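Local coordinates for protein phenol hydroxylase component phL (Pseudomonas stutzeri, PDB 3U52) that probably serves as the beta-type subunit of a multicomponent phenol hydroxylase, a helical partner of the chain that carries the diiron centre, at residues L131-N134 / M135-K139; T147-S150 / Q151-Y155; M198-L201 / V202-L206; I286-W289 / E290-Y294. All coordinates share one frame; numbering follows the deposited sequence.

Followed from the N terminus, the four contacts come in series, without nesting or crossing, and none closes a loop: each is a run of about two and a half turns along one helix, contact 3 running out into the turn after it. Contact 1 lies on helix 126-143, contact 2 on helix 147-175, which follows it in the chain, contact 3 at the end of helix 196-205 and contact 4 on helix 276-302. Their side chains nevertheless join up in space. Asn137 of contact 1 packs on His153 of contact 2, Met135 and Asn136 meet Leu206 of contact 3, and Leu201 of contact 3 lies on Trp289 of contact 4. Contacts 2 and 4, with centres about 25 Å apart, end this series.

Contact 1: L131-N134 / M135-K139; sequences LGAN and MNNAK
Met135 reaches back along the helix over the turn that begins at Leu131. Its CG lies anti to the carbonyl carbon (chi1 -62°), which sets it 3.4 Å from Leu131 O, and the bend at chi3 turns the methyl end off its extended course once Met135 SD has come within 4.5 Å of Leu131 CG. A bound xenon lies about 4 Å from the Met135 side chain. Beneath this, the backbone pairs each residue with the one four places on, as in Ala138 N to Asn134 O at 3.0 Å. Asn137 has the same first torsion as Met135, and it brings OD1 to 2.9 Å from Ala133 O. Both atoms are acceptors, so this is proximity without a bond; Asn137 ND2 instead donates to Asn219 OD1. Asn134 takes the other course: CG anti to the backbone N (chi1 165°) sends its amide outward, where ND2 bonds to Gly157 O and to a polar side chain of another protein chain. Asn136 CB rests 3.6 Å from Gly132 O. Cutting Asn136 back to an alanine would probably open a gap toward Leu214 and Gln218 and leave Thr205 without the amide beside it. Buried except at Lys139, this part of helix 126-143 is packed between helix 147-175, met by Ala133, Asn134 and Asn137, and helix 211-240, met by Ala133, Asn136 and Lys139, while another protein chain adjoins Leu131, Met135 and Ala138.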
loop_
_atom_site.group_PDB
_atom_site.type_symbol
_atom_site.label_atom_id
_atom_site.label_comp_id
_atom_site.label_asym_id
_atom_site.label_seq_id
_atom_site.Cartn_x
_atom_site.Cartn_y
_atom_site.Cartn_z
ATOM N N LEU D 131 34.642 8.394 0.204
ATOM C CA LEU D 131 34.828 7.306 1.149
ATOM C C LEU D 131 35.160 7.903 2.500
ATOM O O LEU D 131 34.498 7.580 3.476
ATOM C CB LEU D 131 35.933 6.339 0.727
ATOM C CG LEU D 131 35.909 5.173 1.745
ATOM C CD1 LEU D 131 34.611 4.385 1.669
ATOM C CD2 LEU D 131 36.991 4.256 1.472
ATOM N N GLY D 132 36.166 8.787 2.562
ATOM C CA GLY D 132 36.461 9.537 3.802
ATOM C C GLY D 132 35.212 10.139 4.433
ATOM O O GLY D 132 35.011 10.008 5.655
ATOM N N ALA D 133 34.373 10.799 3.615
ATOM C CA ALA D 133 33.131 11.455 4.098
ATOM C C ALA D 133 32.079 10.440 4.563
ATOM O O ALA D 133 31.394 10.677 5.545
ATOM C CB ALA D 133 32.524 12.355 3.023
ATOM N N ASN D 134 31.948 9.320 3.858
ATOM C CA ASN D 134 31.165 8.198 4.394
ATOM C C ASN D 134 31.658 7.802 5.801
ATOM O O ASN D 134 30.860 7.694 6.730
ATOM C CB ASN D 134 31.191 7.000 3.419
ATOM C CG ASN D 134 30.722 5.710 4.034
ATOM O OD1 ASN D 134 31.540 4.856 4.382
ATOM N ND2 ASN D 134 29.393 5.534 4.154
ATOM N N MET D 135 32.971 7.604 5.962
ATOM C CA MET D 135 33.505 7.139 7.250
ATOM C C MET D 135 33.296 8.191 8.364
ATOM O O MET D 135 32.911 7.845 9.508
ATOM C CB MET D 135 34.975 6.733 7.131
ATOM C CG MET D 135 35.234 5.573 6.165
ATOM S SD MET D 135 37.002 5.318 6.088
ATOM C CE MET D 135 37.276 4.675 7.757
ATOM N N ASN D 136 33.505 9.466 8.029
ATOM C CA ASN D 136 33.328 10.553 9.020
ATOM C C ASN D 136 31.896 10.712 9.494
ATOM O O ASN D 136 31.640 10.945 10.666
ATOM C CB ASN D 136 33.835 11.873 8.461
ATOM C CG ASN D 136 35.341 11.889 8.295
ATOM O OD1 ASN D 136 35.899 12.630 7.467
ATOM N ND2 ASN D 136 36.007 11.048 9.067
ATOM N N ASN D 137 30.952 10.537 8.568
ATOM C CA ASN D 137 29.539 10.600 8.920
ATOM C C ASN D 137 29.035 9.378 9.646
ATOM O O ASN D 137 28.135 9.530 10.469
ATOM C CB ASN D 137 28.697 10.909 7.647
ATOM C CG ASN D 137 28.858 12.372 7.215
ATOM O OD1 ASN D 137 29.402 12.706 6.119
ATOM N ND2 ASN D 137 28.388 13.251 8.071
ATOM N N ALA D 138 29.562 8.175 9.351
ATOM C CA ALA D 138 29.315 7.031 10.223
ATOM C C ALA D 138 29.782 7.266 11.649
ATOM O O ALA D 138 29.071 6.907 12.612
ATOM C CB ALA D 138 29.946 5.730 9.682
ATOM N N LYS D 139 30.989 7.801 11.793
ATOM C CA LYS D 139 31.473 8.236 13.139
ATOM C C LYS D 139 30.486 9.186 13.863
ATOM O O LYS D 139 30.119 8.942 15.016
ATOM C CB LYS D 139 32.909 8.790 13.048
ATOM C CG LYS D 139 33.676 9.050 14.384
ATOM C CD LYS D 139 33.657 10.546 14.672
ATOM C CE LYS D 139 34.792 11.095 15.608
ATOM N NZ LYS D 139 34.898 10.370 16.867
#

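Contact 2: T147-S150 / Q151-Y155; sequences TTVS and QMHIY
His153 turns its imidazole back onto the turn before it, and ND1 donates to Val149 O over 2.8 Å at a nearly straight 166°. Its CG is anti to the carbonyl carbon (chi1 -67°), which swings the ring back along the helix to that oxygen. The oxygen lies in the ring plane, yet the donor approaches from above the carbonyl plane, 43° out of it. His153 N reaches the same oxygen by a weak bond of 3.3 Å, and Met152 N adds another weak one, so Val149 O is gripped by three donors. Alongside, Val149 CG1 packs 3.8 Å from His153 CE1, the two side chains pointing the same way. One residue earlier in the same i to i+4 pattern, the bend at chi3 brings Met152 CE to 3.5 Å from Thr148 O. In the second shell, the hydroxyl of Thr215 bonds to His153 NE2, fixing the ring from its far side, and Trp263 meets it edge-to-face. A leucine in place of His153 would probably leave Val149 O with weak backbone bonds and Thr215 without its imidazole mate. This first part of helix 147-175 thus sits against helix 126-143 through His153 and Ile154, against helix 251-274 through Met152 and His153, and against helix 31-36 through Thr148 and Gln151.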
loop_
_atom_site.group_PDB
_atom_site.type_symbol
_atom_site.label_atom_id
_atom_site.label_comp_id
_atom_site.label_asym_id
_atom_site.label_seq_id
_atom_site.Cartn_x
_atom_site.Cartn_y
_atom_site.Cartn_z
ATOM N N THR D 147 18.501 11.822 18.084
ATOM C CA THR D 147 18.066 11.100 16.850
ATOM C C THR D 147 17.970 12.014 15.640
ATOM O O THR D 147 18.351 11.609 14.569
ATOM C CB THR D 147 16.758 10.305 17.061
ATOM O OG1 THR D 147 17.048 9.281 18.001
ATOM C CG2 THR D 147 16.273 9.649 15.751
ATOM N N THR D 148 17.533 13.258 15.835
ATOM C CA THR D 148 17.409 14.238 14.745
ATOM C C THR D 148 18.777 14.498 14.137
ATOM O O THR D 148 18.893 14.690 12.933
ATOM C CB THR D 148 16.808 15.607 15.198
ATOM O OG1 THR D 148 17.560 16.125 16.308
ATOM C CG2 THR D 148 15.341 15.501 15.617
ATOM N N VAL D 149 19.819 14.498 14.974
ATOM C CA VAL D 149 21.179 14.757 14.477
ATOM C C VAL D 149 21.820 13.493 13.923
ATOM O O VAL D 149 22.351 13.514 12.823
ATOM C CB VAL D 149 22.042 15.372 15.599
ATOM C CG1 VAL D 149 23.500 15.522 15.138
ATOM C CG2 VAL D 149 21.408 16.721 16.059
ATOM N N SER D 150 21.761 12.375 14.649
ATOM C CA SER D 150 22.409 11.158 14.125
ATOM C C SER D 150 21.752 10.625 12.813
ATOM O O SER D 150 22.443 10.128 11.907
ATOM C CB SER D 150 22.465 10.075 15.205
ATOM O OG SER D 150 21.119 9.755 15.604
ATOM N N GLN D 151 20.423 10.751 12.679
ATOM C CA GLN D 151 19.834 10.255 11.429
ATOM C C GLN D 151 20.297 11.098 10.242
ATOM O O GLN D 151 20.515 10.578 9.194
ATOM C CB GLN D 151 18.315 10.103 11.503
ATOM C CG GLN D 151 17.531 11.362 11.333
ATOM C CD GLN D 151 16.002 11.097 11.353
ATOM O OE1 GLN D 151 15.230 11.856 11.957
ATOM N NE2 GLN D 151 15.585 10.054 10.673
ATOM N N MET D 152 20.481 12.401 10.411
ATOM C CA MET D 152 20.904 13.228 9.256
ATOM C C MET D 152 22.292 12.838 8.824
ATOM O O MET D 152 22.641 12.880 7.658
ATOM C CB MET D 152 20.871 14.704 9.647
ATOM C CG MET D 152 19.447 15.262 9.849
ATOM S SD MET D 152 19.471 17.098 9.923
ATOM C CE MET D 152 20.360 17.501 11.415
ATOM N N HIS D 153 23.117 12.427 9.780
ATOM C CA HIS D 153 24.461 11.929 9.438
ATOM C C HIS D 153 24.557 10.516 8.819
ATOM O O HIS D 153 25.365 10.306 7.919
ATOM C CB HIS D 153 25.399 12.107 10.647
ATOM C CG HIS D 153 25.656 13.535 10.950
ATOM N ND1 HIS D 153 24.847 14.272 11.781
ATOM C CD2 HIS D 153 26.616 14.382 10.504
ATOM C CE1 HIS D 153 25.298 15.513 11.844
ATOM N NE2 HIS D 153 26.374 15.604 11.089
ATOM N N ILE D 154 23.728 9.559 9.245
ATOM C CA ILE D 154 23.742 8.281 8.556
ATOM C C ILE D 154 23.205 8.439 7.107
ATOM O O ILE D 154 23.758 7.845 6.191
ATOM C CB ILE D 154 23.014 7.114 9.301
ATOM C CG1 ILE D 154 23.326 5.778 8.616
ATOM C CG2 ILE D 154 21.488 7.292 9.280
ATOM C CD1 ILE D 154 24.388 4.932 9.242
ATOM N N TYR D 155 22.151 9.233 6.910
ATOM C CA TYR D 155 21.614 9.471 5.547
ATOM C C TYR D 155 22.705 10.085 4.646
ATOM O O TYR D 155 22.953 9.622 3.534
ATOM C CB TYR D 155 20.393 10.413 5.604
ATOM C CG TYR D 155 19.204 9.834 6.360
ATOM C CD1 TYR D 155 18.254 10.658 6.944
ATOM C CD2 TYR D 155 19.021 8.433 6.459
ATOM C CE1 TYR D 155 17.163 10.113 7.655
ATOM C CE2 TYR D 155 17.933 7.892 7.159
ATOM C CZ TYR D 155 17.020 8.760 7.728
ATOM O OH TYR D 155 15.980 8.292 8.472
#

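Contact 3: M198-L201 / V202-L206; sequences MRKL and VEDTL
The guanidinium of Arg199 takes Glu203 OE1 at its edge, where NH2 donates over 2.8 Å and NE adds a weak bond of 3.2 Å to the same oxygen. OE1 receives NH2 through its syn lone pair, but the groups are not coplanar: the oxygen is 24° out of the guanidinium plane, and the two planes stand 55° apart. Trp189 and Met190 of helix 180-191 also touch Arg199. A second carboxylate, that of Asp204, straddles Lys200 NZ, whose distance to OD2 is 3.5 Å, a salt bridge at longer range. Asp204 OD1 and Lys200 O, both acceptors, lie 3.3 Å apart without a bond, a closeness that the nearby ammonium probably eases. Both pairs are salt bridges of the i to i+4 kind, set one residue apart on the final turns of helix 196-205. They differ in surroundings. The Lys200 pair reaches toward solvent, whereas Glu203 is buried, its OE2 taking hydrogen bonds from the backbone of another protein chain and its OE1 bonded to an aromatic side chain there; a polar side chain of that protein also bonds to Arg199 NH2. Round the helix, the side chains turn apolar. Leu201 CG stands anti to the backbone N (chi1 162°), which lets CD1 meet Thr205 CG2 at 4.0 Å, and the side chains of Met198 and Val202 cross, Met198 SD lying 4.2 Å from Val202 CG2. Leu201 and Thr205 both pack on Ile222 of helix 211-240.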
loop_
_atom_site.group_PDB
_atom_site.type_symbol
_atom_site.label_atom_id
_atom_site.label_comp_id
_atom_site.label_asym_id
_atom_site.label_seq_id
_atom_site.Cartn_x
_atom_site.Cartn_y
_atom_site.Cartn_z
ATOM N N MET D 198 45.193 16.771 -0.666
ATOM C CA MET D 198 43.813 16.308 -0.356
ATOM C C MET D 198 43.858 15.029 0.446
ATOM O O MET D 198 43.173 14.890 1.446
ATOM C CB MET D 198 42.987 16.155 -1.606
ATOM C CG MET D 198 41.580 15.565 -1.331
ATOM S SD MET D 198 40.468 16.740 -0.494
ATOM C CE MET D 198 39.854 17.662 -1.895
ATOM N N ARG D 199 44.701 14.092 0.020
ATOM C CA ARG D 199 44.749 12.814 0.659
ATOM C C ARG D 199 45.199 12.946 2.118
ATOM O O ARG D 199 44.641 12.289 3.004
ATOM C CB ARG D 199 45.685 11.946 -0.128
ATOM C CG ARG D 199 45.538 10.550 0.177
ATOM C CD ARG D 199 46.525 9.777 -0.659
ATOM N NE ARG D 199 46.959 8.903 0.342
ATOM C CZ ARG D 199 48.141 8.397 0.509
ATOM N NH1 ARG D 199 49.165 8.593 -0.319
ATOM N NH2 ARG D 199 48.219 7.664 1.573
ATOM N N LYS D 200 46.214 13.793 2.357
ATOM C CA LYS D 200 46.667 14.110 3.712
ATOM C C LYS D 200 45.556 14.755 4.546
ATOM O O LYS D 200 45.381 14.415 5.724
ATOM C CB LYS D 200 47.903 15.062 3.699
ATOM C CG LYS D 200 48.328 15.477 5.166
ATOM C CD LYS D 200 49.636 16.281 5.206
ATOM C CE LYS D 200 49.911 16.896 6.575
ATOM N NZ LYS D 200 49.707 15.933 7.712
ATOM N N LEU D 201 44.827 15.706 3.956
ATOM C CA LEU D 201 43.727 16.346 4.672
ATOM C C LEU D 201 42.647 15.300 5.036
ATOM O O LEU D 201 42.172 15.264 6.200
ATOM C CB LEU D 201 43.107 17.488 3.863
ATOM C CG LEU D 201 41.706 17.959 4.302
ATOM C CD1 LEU D 201 41.743 18.510 5.746
ATOM C CD2 LEU D 201 41.134 18.961 3.315
ATOM N N VAL D 202 42.227 14.481 4.058
ATOM C CA VAL D 202 41.247 13.416 4.365
ATOM C C VAL D 202 41.724 12.480 5.473
ATOM O O VAL D 202 40.985 12.200 6.429
ATOM C CB VAL D 202 40.816 12.592 3.096
ATOM C CG1 VAL D 202 40.039 11.383 3.524
ATOM C CG2 VAL D 202 40.059 13.482 2.110
ATOM N N GLU D 203 42.971 12.012 5.381
ATOM C CA GLU D 203 43.526 11.206 6.467
ATOM C C GLU D 203 43.553 11.921 7.849
ATOM O O GLU D 203 43.273 11.292 8.906
ATOM C CB GLU D 203 44.907 10.625 6.087
ATOM C CG GLU D 203 44.850 9.685 4.906
ATOM C CD GLU D 203 46.181 9.057 4.583
ATOM O OE1 GLU D 203 46.351 8.476 3.473
ATOM O OE2 GLU D 203 47.058 9.132 5.470
ATOM N N ASP D 204 43.820 13.227 7.834
ATOM C CA ASP D 204 43.768 14.063 9.053
ATOM C C ASP D 204 42.358 14.130 9.684
ATOM O O ASP D 204 42.188 13.988 10.905
ATOM C CB ASP D 204 44.293 15.469 8.769
ATOM C CG ASP D 204 45.845 15.532 8.591
ATOM O OD1 ASP D 204 46.608 14.531 8.831
ATOM O OD2 ASP D 204 46.291 16.620 8.160
ATOM N N THR D 205 41.347 14.318 8.855
ATOM C CA THR D 205 39.968 14.293 9.360
ATOM C C THR D 205 39.571 12.987 10.067
ATOM O O THR D 205 38.778 13.007 11.017
ATOM C CB THR D 205 38.939 14.631 8.272
ATOM O OG1 THR D 205 38.738 13.490 7.396
ATOM C CG2 THR D 205 39.373 15.867 7.488
ATOM N N LEU D 206 40.138 11.872 9.618
ATOM C CA LEU D 206 39.764 10.555 10.092
ATOM C C LEU D 206 40.220 10.309 11.533
ATOM O O LEU D 206 39.879 9.314 12.167
ATOM C CB LEU D 206 40.320 9.500 9.135
ATOM C CG LEU D 206 39.669 9.379 7.732
ATOM C CD1 LEU D 206 40.353 8.307 6.908
ATOM C CD2 LEU D 206 38.186 8.988 7.846
#

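Contact 4: I286-W289 / E290-Y294; sequences IDHW and EPQAY
Gln292 turns back over the preceding turn to meet Trp289 and His288. Its CB begins 3.4 Å from Trp289 O. With CG anti to the carbonyl carbon (chi1 -67°) and the chain extended beyond it, CG passes His288 O at 3.6 Å and carries CD to the indole, 4.2 Å from Trp289 CE3. There the amide lies almost parallel to the indole, the planes only 12° apart, with OE1 4.1 Å from Trp289 CZ3. At the tip, NE2 donates to His288 O over 2.7 Å, a bond straight to 164° although the nitrogen stands well above the carbonyl plane. The same NE2 sits over one face of the His288 imidazole, toward its rim and 3.4 Å above it, the amide nearly perpendicular to that ring. The tip is therefore held by a carbonyl and flanked by two aromatic side chains. The indole has an anchor of its own, NE1 bonding to Glu213 on helix 211-240. On another side of the helix, Ile286 CG2 touches Glu290 CB, and the carboxylate of Glu290 forms a salt bridge with Arg314 of helix 307-322. The kink at Pro291 probably accounts for the use of the Gln292 side chain. Having no N-H to give, Pro291 sets CD 3.4 Å from Asp287 O; through the kink His288 O loses Gln292 N, which reaches Trp289 O weakly, before Ala293 N restores the regular pattern. This is a proline kink inside a long helix, with the Gln292 side-chain amide bonding the His288 carbonyl that its own main-chain N-H no longer reaches.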
loop_
_atom_site.group_PDB
_atom_site.type_symbol
_atom_site.label_atom_id
_atom_site.label_comp_id
_atom_site.label_asym_id
_atom_site.label_seq_id
_atom_site.Cartn_x
_atom_site.Cartn_y
_atom_site.Cartn_z
ATOM N N ILE D 286 37.032 26.808 12.340
ATOM C CA ILE D 286 37.143 27.355 10.959
ATOM C C ILE D 286 38.560 27.923 10.653
ATOM O O ILE D 286 39.118 27.722 9.582
ATOM C CB ILE D 286 36.060 28.454 10.718
ATOM C CG1 ILE D 286 34.649 27.860 10.789
ATOM C CG2 ILE D 286 36.278 29.198 9.404
ATOM C CD1 ILE D 286 33.593 28.885 11.092
ATOM N N ASP D 287 39.130 28.668 11.608
ATOM C CA ASP D 287 40.482 29.241 11.439
ATOM C C ASP D 287 41.530 28.165 11.226
ATOM O O ASP D 287 42.431 28.330 10.412
ATOM C CB ASP D 287 40.920 30.061 12.664
ATOM C CG ASP D 287 40.127 31.344 12.869
ATOM O OD1 ASP D 287 39.473 31.885 11.937
ATOM O OD2 ASP D 287 40.177 31.821 14.012
ATOM N N HIS D 288 41.433 27.081 11.985
ATOM C CA HIS D 288 42.337 25.930 11.792
ATOM C C HIS D 288 42.112 25.161 10.462
ATOM O O HIS D 288 43.066 24.817 9.723
ATOM C CB HIS D 288 42.266 24.995 12.992
ATOM C CG HIS D 288 43.295 23.913 12.950
ATOM N ND1 HIS D 288 44.648 24.170 13.012
ATOM C CD2 HIS D 288 43.178 22.569 12.822
ATOM C CE1 HIS D 288 45.322 23.034 12.932
ATOM N NE2 HIS D 288 44.454 22.043 12.818
ATOM N N TRP D 289 40.844 24.886 10.141
ATOM C CA TRP D 289 40.563 23.945 9.051
ATOM C C TRP D 289 40.223 24.535 7.715
ATOM O O TRP D 289 40.522 23.925 6.697
ATOM C CB TRP D 289 39.418 23.011 9.470
ATOM C CG TRP D 289 39.753 22.047 10.551
ATOM C CD1 TRP D 289 39.404 22.130 11.865
ATOM C CD2 TRP D 289 40.436 20.818 10.397
ATOM N NE1 TRP D 289 39.836 21.021 12.543
ATOM C CE2 TRP D 289 40.461 20.195 11.653
ATOM C CE3 TRP D 289 41.001 20.154 9.304
ATOM C CZ2 TRP D 289 41.058 18.954 11.851
ATOM C CZ3 TRP D 289 41.586 18.940 9.500
ATOM C CH2 TRP D 289 41.616 18.346 10.764
ATOM N N GLU D 290 39.569 25.697 7.671
ATOM C CA GLU D 290 39.169 26.237 6.363
ATOM C C GLU D 290 40.338 26.449 5.359
ATOM O O GLU D 290 40.204 26.105 4.178
ATOM C CB GLU D 290 38.243 27.460 6.500
ATOM C CG GLU D 290 37.726 28.008 5.176
ATOM C CD GLU D 290 38.682 29.039 4.524
ATOM O OE1 GLU D 290 39.819 29.193 5.027
ATOM O OE2 GLU D 290 38.300 29.709 3.523
ATOM N N PRO D 291 41.492 27.008 5.814
ATOM C CA PRO D 291 42.634 27.163 4.913
ATOM C C PRO D 291 43.256 25.828 4.517
ATOM O O PRO D 291 43.915 25.751 3.507
ATOM C CB PRO D 291 43.641 27.983 5.758
ATOM C CG PRO D 291 42.841 28.601 6.856
ATOM C CD PRO D 291 41.762 27.598 7.144
ATOM N N GLN D 292 43.078 24.780 5.310
ATOM C CA GLN D 292 43.551 23.457 4.890
ATOM C C GLN D 292 42.692 22.882 3.765
ATOM O O GLN D 292 43.201 22.223 2.875
ATOM C CB GLN D 292 43.550 22.510 6.063
ATOM C CG GLN D 292 44.581 22.901 7.101
ATOM C CD GLN D 292 44.617 21.933 8.208
ATOM O OE1 GLN D 292 44.968 20.765 8.008
ATOM N NE2 GLN D 292 44.251 22.389 9.404
ATOM N N ALA D 293 41.385 23.167 3.827
ATOM C CA ALA D 293 40.417 22.818 2.790
ATOM C C ALA D 293 40.732 23.533 1.482
ATOM O O ALA D 293 40.743 22.922 0.402
ATOM C CB ALA D 293 38.986 23.137 3.265
ATOM N N TYR D 294 41.027 24.821 1.579
ATOM C CA TYR D 294 41.436 25.616 0.416
ATOM C C TYR D 294 42.745 25.132 -0.182
ATOM O O TYR D 294 42.871 24.949 -1.405
ATOM C CB TYR D 294 41.598 27.068 0.870
ATOM C CG TYR D 294 42.151 27.977 -0.192
ATOM C CD1 TYR D 294 41.305 28.557 -1.134
ATOM C CD2 TYR D 294 43.533 28.251 -0.258
ATOM C CE1 TYR D 294 41.808 29.424 -2.118
ATOM C CE2 TYR D 294 44.057 29.105 -1.246
ATOM C CZ TYR D 294 43.187 29.698 -2.155
ATOM O OH TYR D 294 43.676 30.546 -3.109
#